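Local coordinates for putative trimethylamine methyltransferase (Rhizobium meliloti, PDB 4YYC), which probably transfers methyl groups, perhaps from trimethylamine or a related methylamine, at residues A319-M324 and F331-P336. Numbering follows the deposited sequence.
Sequences AASISM and FGTPEP
Ser321 and Thr333 are joined by a hydrogen bond between their hydroxyls, Ser321 OG lying 2.9 Å from Thr333 OG1. Each first torsion (chi1 41° and 47°) tucks the hydroxyl over its own backbone, and the two oxygens meet from opposite segments. The stronger partner of Ser321 OG is Thr330 OG1, so one serine oxygen links the strand end to two threonines of the returning chain.

Beside this polar link the packing is close. The Pro336 ring lies against the strand backbone: its CB is 3.5 Å from Ala319 O, its CG 3.9 Å from Ala320 CA, and the same CG comes within 3.8 Å of Ser321 OG. Pro336 thus spans three successive residues. Ala320 CB meets the Phe331 ring obliquely, 3.7 Å from CE2 and 3.9 Å from CD2; with chi1 at -61° the ring extends back to the strand although the CB of Phe331 is directed away from it. Ala320 and Phe331 are both buried.

Past Ser321 the two segments diverge. The Ile322 side chain points away, packing on Leu277 and on Leu446 of the second subunit, while the exposed selenomethionine Met324 is poorly ordered.

The contact closes the beta-alpha turn from strand 313-322, through the short antiparallel strand 329-330, into helix 334-350, consistent with the barrel of this family. Thr333 holds the N-cap position, but its hydroxyl pairs with Ser321 instead of capping the helix. Strand 313-322 also runs parallel to strand 269-277, with Ala320 forming backbone hydrogen bonds with Ile276 and Ser278 and touching Leu277.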
ATOM      1  N   ALA A 319      -1.164  -8.373 -14.717  1.00 20.38           N
ATOM      2  CA  ALA A 319       0.099  -9.001 -14.395  1.00 21.41           C
ATOM      3  C   ALA A 319       0.164  -9.461 -12.958  1.00 21.63           C
ATOM      4  O   ALA A 319      -0.077  -8.703 -12.018  1.00 24.31           O
ATOM      5  CB  ALA A 319       1.259  -8.089 -14.783  1.00 23.14           C
ATOM      6  N   ALA A 320       0.355 -10.745 -12.811  1.00 20.23           N
ATOM      7  CA  ALA A 320       0.526 -11.358 -11.513  1.00 20.05           C
ATOM      8  C   ALA A 320       1.714 -12.297 -11.578  1.00 21.14           C
ATOM      9  O   ALA A 320       2.397 -12.389 -12.633  1.00 20.82           O
ATOM     10  CB  ALA A 320      -0.759 -12.065 -11.139  1.00 20.88           C
ATOM     11  N   SER A 321       2.038 -12.937 -10.469  1.00 21.53           N
ATOM     12  CA  SER A 321       3.144 -13.892 -10.433  1.00 24.59           C
ATOM     13  C   SER A 321       2.611 -15.306 -10.299  1.00 26.27           C
ATOM     14  O   SER A 321       1.382 -15.529 -10.285  1.00 24.05           O
ATOM     15  CB  SER A 321       4.136 -13.521  -9.311  1.00 26.01           C
ATOM     16  OG  SER A 321       3.451 -13.111  -8.150  1.00 27.36           O
ATOM     17  N   ILE A 322       3.524 -16.260 -10.224  1.00 29.57           N
ATOM     18  CA  ILE A 322       3.157 -17.651  -9.921  1.00 33.93           C
ATOM     19  C   ILE A 322       3.936 -18.125  -8.716  1.00 37.04           C
ATOM     20  O   ILE A 322       4.990 -17.588  -8.409  1.00 37.80           O
ATOM     21  CB  ILE A 322       3.391 -18.642 -11.076  1.00 37.37           C
ATOM     22  CG1 ILE A 322       4.837 -18.615 -11.546  1.00 39.67           C
ATOM     23  CG2 ILE A 322       2.452 -18.339 -12.221  1.00 36.50           C
ATOM     24  CD1 ILE A 322       5.110 -19.658 -12.595  1.00 43.50           C
ATOM     25  N   SER A 323       3.380 -19.102  -8.020  1.00 40.57           N
ATOM     26  CA  SER A 323       4.073 -19.774  -6.922  1.00 45.58           C
ATOM     27  C   SER A 323       5.061 -20.752  -7.571  1.00 51.56           C
ATOM     28  O   SER A 323       4.656 -21.615  -8.346  1.00 52.70           O
ATOM     29  CB  SER A 323       3.072 -20.515  -6.017  1.00 46.84           C
HETATM   30  N   MSE A 324       6.352 -20.572  -7.276  1.00 55.52           N
HETATM   31  CA  MSE A 324       7.419 -21.457  -7.759  1.00 62.15           C
HETATM   32  C   MSE A 324       7.219 -22.882  -7.228  1.00 67.46           C
HETATM   33  O   MSE A 324       7.619 -23.840  -7.884  1.00 72.16           O
HETATM   34  CB  MSE A 324       8.801 -20.903  -7.365  1.00 64.04           C
ATOM     35  N   PHE A 331      -0.548 -12.912  -5.982  1.00 19.23           N
ATOM     36  CA  PHE A 331      -0.839 -11.489  -6.072  1.00 17.65           C
ATOM     37  C   PHE A 331      -0.237 -10.778  -4.868  1.00 17.33           C
ATOM     38  O   PHE A 331       0.043 -11.392  -3.825  1.00 18.19           O
ATOM     39  CB  PHE A 331      -2.375 -11.292  -6.006  1.00 18.53           C
ATOM     40  CG  PHE A 331      -3.097 -11.976  -7.132  1.00 19.31           C
ATOM     41  CD1 PHE A 331      -3.479 -13.301  -7.007  1.00 21.08           C
ATOM     42  CD2 PHE A 331      -3.320 -11.313  -8.301  1.00 19.84           C
ATOM     43  CE1 PHE A 331      -4.113 -13.959  -8.064  1.00 22.42           C
ATOM     44  CE2 PHE A 331      -3.955 -11.962  -9.379  1.00 20.92           C
ATOM     45  CZ  PHE A 331      -4.358 -13.285  -9.211  1.00 22.04           C
ATOM     46  N   GLY A 332      -0.093  -9.459  -5.013  1.00 16.53           N
ATOM     47  CA  GLY A 332       0.341  -8.679  -3.871  1.00 17.32           C
ATOM     48  C   GLY A 332       1.807  -8.738  -3.550  1.00 17.98           C
ATOM     49  O   GLY A 332       2.224  -8.244  -2.527  1.00 18.75           O
ATOM     50  N   THR A 333       2.588  -9.340  -4.441  1.00 17.67           N
ATOM     51  CA  THR A 333       4.007  -9.568  -4.277  1.00 19.25           C
ATOM     52  C   THR A 333       4.771  -8.461  -4.972  1.00 18.86           C
ATOM     53  O   THR A 333       4.188  -7.652  -5.712  1.00 17.73           O
ATOM     54  CB  THR A 333       4.367 -10.934  -4.908  1.00 20.55           C
ATOM     55  OG1 THR A 333       3.764 -10.990  -6.196  1.00 20.37           O
ATOM     56  CG2 THR A 333       3.816 -12.065  -4.087  1.00 21.98           C
ATOM     57  N   PRO A 334       6.089  -8.409  -4.768  1.00 20.29           N
ATOM     58  CA  PRO A 334       6.819  -7.241  -5.302  1.00 20.94           C
ATOM     59  C   PRO A 334       6.874  -7.161  -6.812  1.00 20.40           C
ATOM     60  O   PRO A 334       6.714  -6.076  -7.388  1.00 19.65           O
ATOM     61  CB  PRO A 334       8.227  -7.425  -4.735  1.00 23.69           C
ATOM     62  CG  PRO A 334       8.043  -8.259  -3.524  1.00 24.53           C
ATOM     63  CD  PRO A 334       6.881  -9.157  -3.779  1.00 22.67           C
ATOM     64  N   GLU A 335       7.032  -8.312  -7.452  1.00 21.10           N
ATOM     65  CA  GLU A 335       7.323  -8.335  -8.894  1.00 22.29           C
ATOM     66  C   GLU A 335       6.155  -7.736  -9.727  1.00 19.88           C
ATOM     67  O   GLU A 335       6.403  -6.821 -10.533  1.00 19.61           O
ATOM     68  CB  GLU A 335       7.738  -9.730  -9.327  1.00 24.82           C
ATOM     69  CG  GLU A 335       8.986 -10.230  -8.592  1.00 29.31           C
ATOM     70  CD  GLU A 335       8.815 -10.750  -7.115  1.00 31.09           C
ATOM     71  OE1 GLU A 335       7.680 -11.024  -6.596  1.00 29.56           O
ATOM     72  OE2 GLU A 335       9.860 -10.909  -6.406  1.00 36.96           O
ATOM     73  N   PRO A 336       4.877  -8.113  -9.458  1.00 18.50           N
ATOM     74  CA  PRO A 336       3.791  -7.498 -10.201  1.00 17.30           C
ATOM     75  C   PRO A 336       3.666  -5.986  -9.978  1.00 17.09           C
ATOM     76  O   PRO A 336       3.289  -5.257 -10.894  1.00 16.33           O
ATOM     77  CB  PRO A 336       2.516  -8.222  -9.714  1.00 17.06           C
ATOM     78  CG  PRO A 336       3.015  -9.501  -9.147  1.00 18.08           C
ATOM     79  CD  PRO A 336       4.412  -9.275  -8.672  1.00 18.89           C
TER